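Local coordinates for protein endo-1,4-beta-mannanase (Eisenia fetida, PDB 5Y6T) that probably hydrolyses internal beta-1,4-mannosidic linkages of mannans, as an endo-acting glycoside hydrolase of family GH5, at residues P181-P187 with G239-Y243; R232-D236 with F262-H266; E169-A174 with A193-I199. All coordinates share one frame; numbering follows the deposited sequence. Where two conformers were deposited one is given.

How the contacts relate
From the N terminus, the first loop to close is that of contact 3, where 169-174 meets 193-199; both lie in the long connection from strand 165-166 to helix 201-218. Contact 1 starts within this loop, at 181-187, and crosses contact 3 by reaching on to 239-243, in the connection from strand 223-228 to helix 246-253. Contact 2 crosses contact 1 in turn: it leaves from 232-236 and ends on barrel strand 262-266. Contacts 3 and 2 follow each other in series. Thr185 OG1 binds Ser173 O, joining contacts 1 and 3, while Ala233 and Tyr243 bond through their backbones, joining 1 and 2. Two successive strand-to-helix loops are thus tied together and to the next strand.

Contact 1: residues P181-P187 with G239-Y243; sequences PCFDTQP and GWRNY
Arg241 reaches from 239-243 into the turn formed by 181-187, and the turn closes round it on several sides. Its CB lies 4.1 Å from Pro187 CG, the start of a long contact with that proline. CG, anti to the backbone N (chi1 174°), lies over one face of the Tyr243 ring, toward its rim. CD then passes 3.1 Å from Pro181 O, and a bend at chi3 (-68°) turns the guanidinium in between two prolines. Pro181 CB sits over the middle of one face, with Pro187 CG nearer the rim of the other. NE also lies close to Pro181 O, but at an angle too poor for a hydrogen bond. At the tip, Arg241 NH1 gives a hydrogen bond to Asp184 O (3.0 Å), which lies in the guanidinium plane although the donor stands above the plane of the carbonyl.

The same carbonyl is gripped a second time: Tyr243 OH donates to Asp184 O at 2.7 Å, in the carbonyl plane and on a lone pair. The carboxylate adds a long salt bridge, Asp184 OD1 to Arg241 NH1 3.4 Å, a weak hydrogen bond with the two flat groups 87° apart; a water weakly links the same two atoms. Asp184 OD1 also takes the backbone N of Gln186 at 2.9 Å, an Asx turn that fixes the carboxylate beside the arginine. Farther along, Pro187 O meets the edge of the Trp240 ring, 3.4 Å from CZ3.

The contact joins two loops on the barrel's flank. The disulfide from Cys182 to Cys248 fastens it to helix 246-253, while Gln205 of helix 201-218 donates to both Cys182 O and Tyr243 O, and Met201 of the same helix touches Tyr243 and Thr185.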
# COMPACT_ATOMS: atom_id res chain seq x y z
N PRO A 181 6.59 17.76 16.50
CA PRO A 181 6.10 16.40 16.86
C PRO A 181 5.91 15.51 15.65
O PRO A 181 6.01 14.30 15.76
CB PRO A 181 4.72 16.67 17.53
CG PRO A 181 4.62 18.12 17.72
CD PRO A 181 5.69 18.83 16.95
N CYS A 182 5.67 16.08 14.50
CA CYS A 182 5.55 15.31 13.26
C CYS A 182 6.79 14.47 12.96
O CYS A 182 6.68 13.40 12.30
CB CYS A 182 5.26 16.19 12.05
SG CYS A 182 3.53 16.73 11.96
N PHE A 183 7.95 14.94 13.45
CA PHE A 183 9.26 14.28 13.14
C PHE A 183 9.80 13.52 14.33
O PHE A 183 10.79 12.82 14.21
CB PHE A 183 10.29 15.37 12.71
CG PHE A 183 9.82 16.26 11.64
CD1 PHE A 183 8.83 15.93 10.74
CD2 PHE A 183 10.39 17.51 11.52
CE1 PHE A 183 8.40 16.82 9.78
CE2 PHE A 183 9.99 18.40 10.54
CZ PHE A 183 8.95 18.06 9.69
N ASP A 184 9.13 13.61 15.45
CA ASP A 184 9.56 13.02 16.70
C ASP A 184 9.08 11.58 16.67
O ASP A 184 7.89 11.31 16.56
CB ASP A 184 8.96 13.82 17.86
CG ASP A 184 9.29 13.20 19.21
OD1 ASP A 184 8.99 12.02 19.41
OD2 ASP A 184 9.82 13.94 20.08
N THR A 185 10.00 10.63 16.79
CA THR A 185 9.70 9.21 16.82
C THR A 185 9.81 8.49 18.20
O THR A 185 9.89 7.28 18.25
CB THR A 185 10.53 8.41 15.80
OG1 THR A 185 11.91 8.60 16.09
CG2 THR A 185 10.24 8.90 14.35
N GLN A 186 9.73 9.26 19.27
CA GLN A 186 9.66 8.68 20.62
C GLN A 186 8.46 7.75 20.77
O GLN A 186 8.59 6.69 21.38
CB GLN A 186 9.77 9.73 21.72
CG GLN A 186 11.13 10.39 21.78
CD GLN A 186 12.26 9.45 22.16
OE1 GLN A 186 12.10 8.23 22.24
NE2 GLN A 186 13.45 10.04 22.41
N PRO A 187 7.33 8.04 20.14
CA PRO A 187 6.25 7.00 20.26
C PRO A 187 6.54 5.64 19.65
O PRO A 187 5.88 4.68 19.99
CB PRO A 187 5.04 7.66 19.55
CG PRO A 187 5.33 9.13 19.66
CD PRO A 187 6.82 9.25 19.51
N GLY A 239 -1.62 6.36 22.68
CA GLY A 239 -0.24 6.73 22.93
C GLY A 239 0.65 6.75 21.73
O GLY A 239 1.87 6.93 21.83
N TRP A 240 0.06 6.55 20.55
CA TRP A 240 0.82 6.49 19.31
C TRP A 240 0.88 7.83 18.62
O TRP A 240 0.42 8.82 19.18
CB TRP A 240 0.29 5.39 18.37
CG TRP A 240 0.19 4.01 19.04
CD1 TRP A 240 -0.93 3.22 19.06
CD2 TRP A 240 1.21 3.29 19.75
NE1 TRP A 240 -0.65 2.05 19.73
CE2 TRP A 240 0.64 2.08 20.18
CE3 TRP A 240 2.59 3.53 20.03
CZ2 TRP A 240 1.36 1.11 20.91
CZ3 TRP A 240 3.30 2.55 20.74
CH2 TRP A 240 2.68 1.36 21.16
N ARG A 241 1.40 7.90 17.40
CA ARG A 241 1.31 9.12 16.62
C ARG A 241 0.99 8.77 15.16
O ARG A 241 1.46 7.76 14.63
CB ARG A 241 2.66 9.85 16.69
CG ARG A 241 2.76 11.11 15.79
CD ARG A 241 3.92 12.02 16.19
NE ARG A 241 3.64 12.61 17.49
CZ ARG A 241 4.51 12.75 18.51
NH1 ARG A 241 5.74 12.39 18.37
NH2 ARG A 241 4.10 13.24 19.66
N ASN A 242 0.28 9.64 14.52
CA ASN A 242 -0.01 9.50 13.09
C ASN A 242 0.92 10.36 12.23
O ASN A 242 0.79 11.60 12.18
CB ASN A 242 -1.48 9.80 12.80
CG ASN A 242 -1.87 9.45 11.37
OD1 ASN A 242 -1.04 9.22 10.51
ND2 ASN A 242 -3.16 9.40 11.13
N TYR A 243 1.89 9.71 11.62
CA TYR A 243 2.95 10.38 10.90
C TYR A 243 2.56 10.74 9.49
O TYR A 243 3.29 11.43 8.82
CB TYR A 243 4.20 9.52 10.91
CG TYR A 243 4.77 9.44 12.24
CD1 TYR A 243 5.59 10.46 12.75
CD2 TYR A 243 4.53 8.32 13.04
CE1 TYR A 243 6.08 10.37 14.02
CE2 TYR A 243 5.03 8.23 14.35
CZ TYR A 243 5.84 9.27 14.83
OH TYR A 243 6.34 9.19 16.11
O HOH W 1 6.90 12.45 21.48

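Contact 2: residues R232-D236 with F262-H266; sequences RAQTD and FYQMH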
# COMPACT_ATOMS: atom_id res chain seq x y z
N ARG A 232 1.04 1.89 15.24
CA ARG A 232 1.80 2.82 16.02
C ARG A 232 2.21 4.08 15.28
O ARG A 232 2.57 5.07 15.92
CB ARG A 232 3.06 2.16 16.57
CG ARG A 232 2.83 0.95 17.47
CD ARG A 232 4.21 0.51 17.92
NE ARG A 232 4.24 -0.78 18.61
CZ ARG A 232 4.29 -2.00 18.05
NH1 ARG A 232 4.17 -2.20 16.75
NH2 ARG A 232 4.38 -3.06 18.88
N ALA A 233 2.19 4.05 13.93
CA ALA A 233 2.49 5.22 13.14
C ALA A 233 1.32 5.86 12.39
O ALA A 233 1.54 6.81 11.60
CB ALA A 233 3.59 4.85 12.15
N GLN A 234 0.09 5.39 12.66
CA GLN A 234 -1.08 5.91 11.96
C GLN A 234 -2.25 6.17 12.86
O GLN A 234 -3.39 6.05 12.46
CB GLN A 234 -1.43 5.01 10.79
CG GLN A 234 -0.60 5.36 9.57
CD GLN A 234 -1.03 4.74 8.25
OE1 GLN A 234 -2.19 4.63 7.98
NE2 GLN A 234 -0.04 4.46 7.36
N THR A 235 -1.97 6.51 14.13
CA THR A 235 -3.07 6.98 14.99
C THR A 235 -2.43 7.94 16.02
O THR A 235 -1.33 7.63 16.49
CB THR A 235 -3.94 5.88 15.65
OG1 THR A 235 -5.00 6.45 16.39
CG2 THR A 235 -3.17 4.94 16.60
N ASP A 236 -3.17 8.99 16.41
CA ASP A 236 -2.80 9.82 17.57
C ASP A 236 -3.46 9.32 18.87
O ASP A 236 -3.29 9.93 19.95
CB ASP A 236 -3.13 11.29 17.23
CG ASP A 236 -2.29 11.78 16.11
OD1 ASP A 236 -1.08 11.64 16.28
OD2 ASP A 236 -2.82 12.24 15.09
N PHE A 262 -6.61 7.21 2.08
CA PHE A 262 -6.94 6.28 3.17
C PHE A 262 -5.69 5.78 3.89
O PHE A 262 -4.62 5.57 3.29
CB PHE A 262 -7.91 5.17 2.80
CG PHE A 262 -7.42 4.15 1.77
CD1 PHE A 262 -6.69 3.04 2.16
CD2 PHE A 262 -7.74 4.28 0.44
CE1 PHE A 262 -6.34 2.05 1.27
CE2 PHE A 262 -7.35 3.31 -0.47
CZ PHE A 262 -6.63 2.22 -0.06
N TYR A 263 -5.83 5.74 5.19
CA TYR A 263 -4.82 5.14 6.09
C TYR A 263 -4.82 3.59 5.85
O TYR A 263 -5.77 3.00 5.29
CB TYR A 263 -5.09 5.48 7.54
CG TYR A 263 -5.01 6.95 7.81
CD1 TYR A 263 -3.81 7.65 7.67
CD2 TYR A 263 -6.10 7.67 8.20
CE1 TYR A 263 -3.73 9.00 7.90
CE2 TYR A 263 -6.02 9.05 8.44
CZ TYR A 263 -4.81 9.71 8.26
OH TYR A 263 -4.62 11.05 8.51
N GLN A 264 -3.71 2.99 6.24
CA GLN A 264 -3.54 1.56 6.02
C GLN A 264 -2.60 1.03 7.11
O GLN A 264 -1.44 1.41 7.14
CB GLN A 264 -2.96 1.33 4.62
CG GLN A 264 -2.62 -0.12 4.36
CD GLN A 264 -1.86 -0.42 3.09
OE1 GLN A 264 -1.18 -1.46 3.00
NE2 GLN A 264 -1.89 0.48 2.15
N MET A 265 -3.10 0.20 7.99
CA MET A 265 -2.32 -0.38 9.04
C MET A 265 -2.15 -1.84 8.79
O MET A 265 -3.10 -2.55 8.55
CB MET A 265 -3.12 -0.25 10.36
CG MET A 265 -3.28 1.21 10.77
SD MET A 265 -4.22 1.21 12.26
CE MET A 265 -4.18 2.90 12.76
N HIS A 266 -0.92 -2.30 8.83
CA HIS A 266 -0.61 -3.74 8.83
C HIS A 266 -0.57 -4.26 10.26
O HIS A 266 -0.39 -3.47 11.21
CB HIS A 266 0.76 -3.94 8.23
CG HIS A 266 0.85 -3.42 6.83
ND1 HIS A 266 2.05 -3.29 6.15
CD2 HIS A 266 -0.10 -2.89 6.02
CE1 HIS A 266 1.80 -2.78 4.96
NE2 HIS A 266 0.51 -2.54 4.86
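Gln234 and Tyr263 are the closest backbone neighbours here, yet their CA atoms stay 7.0 Å apart, as 232-236 leaves a short 3-10 turn and passes strand 262-266 without pairing with it. The glutamine side chain spans the gap. Extended beyond CG (chi2 -168°), it brings OE1 to the strand, where the backbone N of Gln264 donates to Gln234 OE1 at 2.8 Å, the bond fairly straight at 157° and tilted a little from the plane of the amide carbonyl. OE1 also lies against Tyr263, 3.1 Å from its CB and close to the ring edge.

The strand belongs to the parallel (beta/alpha)8 barrel of GH5 enzymes, and its neighbour 223-228 is held by the other end of the same amide: Gln234 NE2 donates to Leu226 O and Ser228 OG. Both ends of the buried amide are therefore satisfied, and they clamp two adjacent strands. A leucine here would probably leave the Gln264 N-H without its acceptor and lose the tie to Leu226 O and Ser228 OG on the neighbouring strand.

Met265, its chain extended (chi2 179°), sends CE to within 3.3 Å of Gln234 O and 4.0 Å of Gln234 CB, with Thr235 CB a little farther off. That carbonyl oxygen is buried and has no polar partner in the model. The Tyr263 hydroxyl, for its part, is hydrogen-bonded to Asp290 OD1.

Contact 3: residues E169-A174 with A193-I199; sequences EGIVSA and AGWADSI
Backbone hydrogen bonds run the length of this contact, starting where Gly194 N donates to Glu169 O at 2.8 Å. Gly170 O comes next, taking Ala196 N at 2.8 Å and a weak second bond from Asp197 N. Farther on, Ile199 grips the residues flanking Val172: its N donates to Ile171 O (2.8 Å) and its O accepts from Ser173 N (2.9 Å). This is the bonding pattern of a single parallel beta bridge, and Val172 CA-H adds a contact to Ile199 O.

The one aromatic contact is a CH-pi interaction. Gly170 CA stands 3.3 Å from the centroid of the Trp195 six-membered ring, only 8° off its normal; Trp195 CG lies between the backbone N and the carbonyl carbon (chi1 61°), which folds the indole back over the glycine. A CB on Gly170 would run into Trp195 CZ2, and one on Gly194 into Val172 O.

All this lies in the loop that follows the fourth strand of the (beta/alpha)8 barrel. Trp195 NE1 is held by Ala121 O, its ring meets that of Trp229, and a Tris molecule, probably from the crystallisation liquor, lies about 5 Å from the Trp195 side chain, which may mark a pocket.

Apolar side chains add to these. Ile171 CG2 rests on Ala196 CB at 3.9 Å. The chains of Ile171 and Ile199 run side by side, with Ile171 CD1 4.1 Å from Ile199 CD1, both against Leu204 of helix 201-218. Because 169-174 curls round, Ala174 CB also meets Ala193 CB, next to the first backbone bond.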
# COMPACT_ATOMS: atom_id res chain seq x y z
N GLU A 169 8.35 2.63 8.25
CA GLU A 169 8.93 2.50 9.58
C GLU A 169 9.99 1.45 9.65
O GLU A 169 10.79 1.43 10.60
CB GLU A 169 7.83 2.22 10.60
CG GLU A 169 6.71 3.22 10.53
CD GLU A 169 5.66 2.94 9.47
OE1 GLU A 169 5.60 1.78 8.96
OE2 GLU A 169 4.89 3.87 9.19
N GLY A 170 10.04 0.57 8.66
CA GLY A 170 11.22 -0.33 8.56
C GLY A 170 12.54 0.35 8.39
O GLY A 170 13.55 -0.20 8.84
N ILE A 171 12.56 1.57 7.84
CA ILE A 171 13.81 2.22 7.54
C ILE A 171 13.98 3.50 8.34
O ILE A 171 14.82 4.33 7.99
CB ILE A 171 14.00 2.44 6.04
CG1 ILE A 171 12.82 3.18 5.37
CG2 ILE A 171 14.29 1.08 5.40
CD1 ILE A 171 13.04 3.42 3.87
N VAL A 172 13.11 3.73 9.33
CA VAL A 172 13.12 4.98 10.10
C VAL A 172 13.94 4.86 11.37
O VAL A 172 14.06 3.80 11.96
CB VAL A 172 11.70 5.47 10.45
CG1 VAL A 172 11.10 4.71 11.63
CG2 VAL A 172 11.67 6.98 10.74
N SER A 173 14.51 6.00 11.75
CA SER A 173 15.17 6.14 13.00
C SER A 173 14.14 6.36 14.09
O SER A 173 13.52 7.44 14.21
CB SER A 173 16.17 7.30 12.91
OG SER A 173 17.02 7.23 14.06
N ALA A 174 13.92 5.29 14.82
CA ALA A 174 12.88 5.24 15.88
C ALA A 174 13.42 5.71 17.22
O ALA A 174 14.59 5.58 17.50
CB ALA A 174 12.30 3.84 15.98
N ALA A 193 10.57 -0.81 15.19
CA ALA A 193 10.79 0.04 13.99
C ALA A 193 12.27 0.27 13.72
O ALA A 193 13.11 0.32 14.64
CB ALA A 193 10.04 1.35 14.12
N GLY A 194 12.61 0.47 12.46
CA GLY A 194 13.99 0.76 12.10
C GLY A 194 14.87 -0.48 11.97
O GLY A 194 16.08 -0.42 12.10
N TRP A 195 14.24 -1.61 11.67
CA TRP A 195 15.02 -2.87 11.53
C TRP A 195 15.90 -2.88 10.28
O TRP A 195 16.87 -3.62 10.20
CB TRP A 195 14.07 -4.07 11.47
CG TRP A 195 13.08 -4.09 10.33
CD1 TRP A 195 13.29 -4.63 9.09
CD2 TRP A 195 11.74 -3.58 10.32
NE1 TRP A 195 12.18 -4.52 8.34
CE2 TRP A 195 11.20 -3.87 9.06
CE3 TRP A 195 10.90 -2.99 11.30
CZ2 TRP A 195 9.88 -3.54 8.71
CZ3 TRP A 195 9.65 -2.60 10.93
CH2 TRP A 195 9.14 -2.87 9.63
N ALA A 196 15.56 -2.08 9.27
CA ALA A 196 16.29 -2.13 8.01
C ALA A 196 17.17 -0.88 7.71
O ALA A 196 18.01 -0.93 6.83
CB ALA A 196 15.29 -2.37 6.87
N ASP A 197 16.91 0.28 8.34
CA ASP A 197 17.78 1.43 8.20
C ASP A 197 17.30 2.43 9.27
O ASP A 197 16.38 2.11 10.04
CB ASP A 197 17.77 2.02 6.79
CG ASP A 197 19.13 2.06 6.12
OD1 ASP A 197 20.16 1.79 6.77
OD2 ASP A 197 19.16 2.36 4.91
N SER A 198 17.95 3.58 9.31
CA SER A 198 17.77 4.63 10.33
C SER A 198 17.69 6.00 9.67
O SER A 198 18.45 6.92 9.99
CB SER A 198 18.93 4.64 11.34
OG SER A 198 19.22 3.34 11.81
N ILE A 199 16.76 6.15 8.76
CA ILE A 199 16.59 7.41 8.05
C ILE A 199 15.65 8.25 8.89
O ILE A 199 14.66 7.74 9.42
CB ILE A 199 15.96 7.11 6.67
CG1 ILE A 199 16.90 6.23 5.83
CG2 ILE A 199 15.67 8.41 5.87
CD1 ILE A 199 16.34 5.81 4.48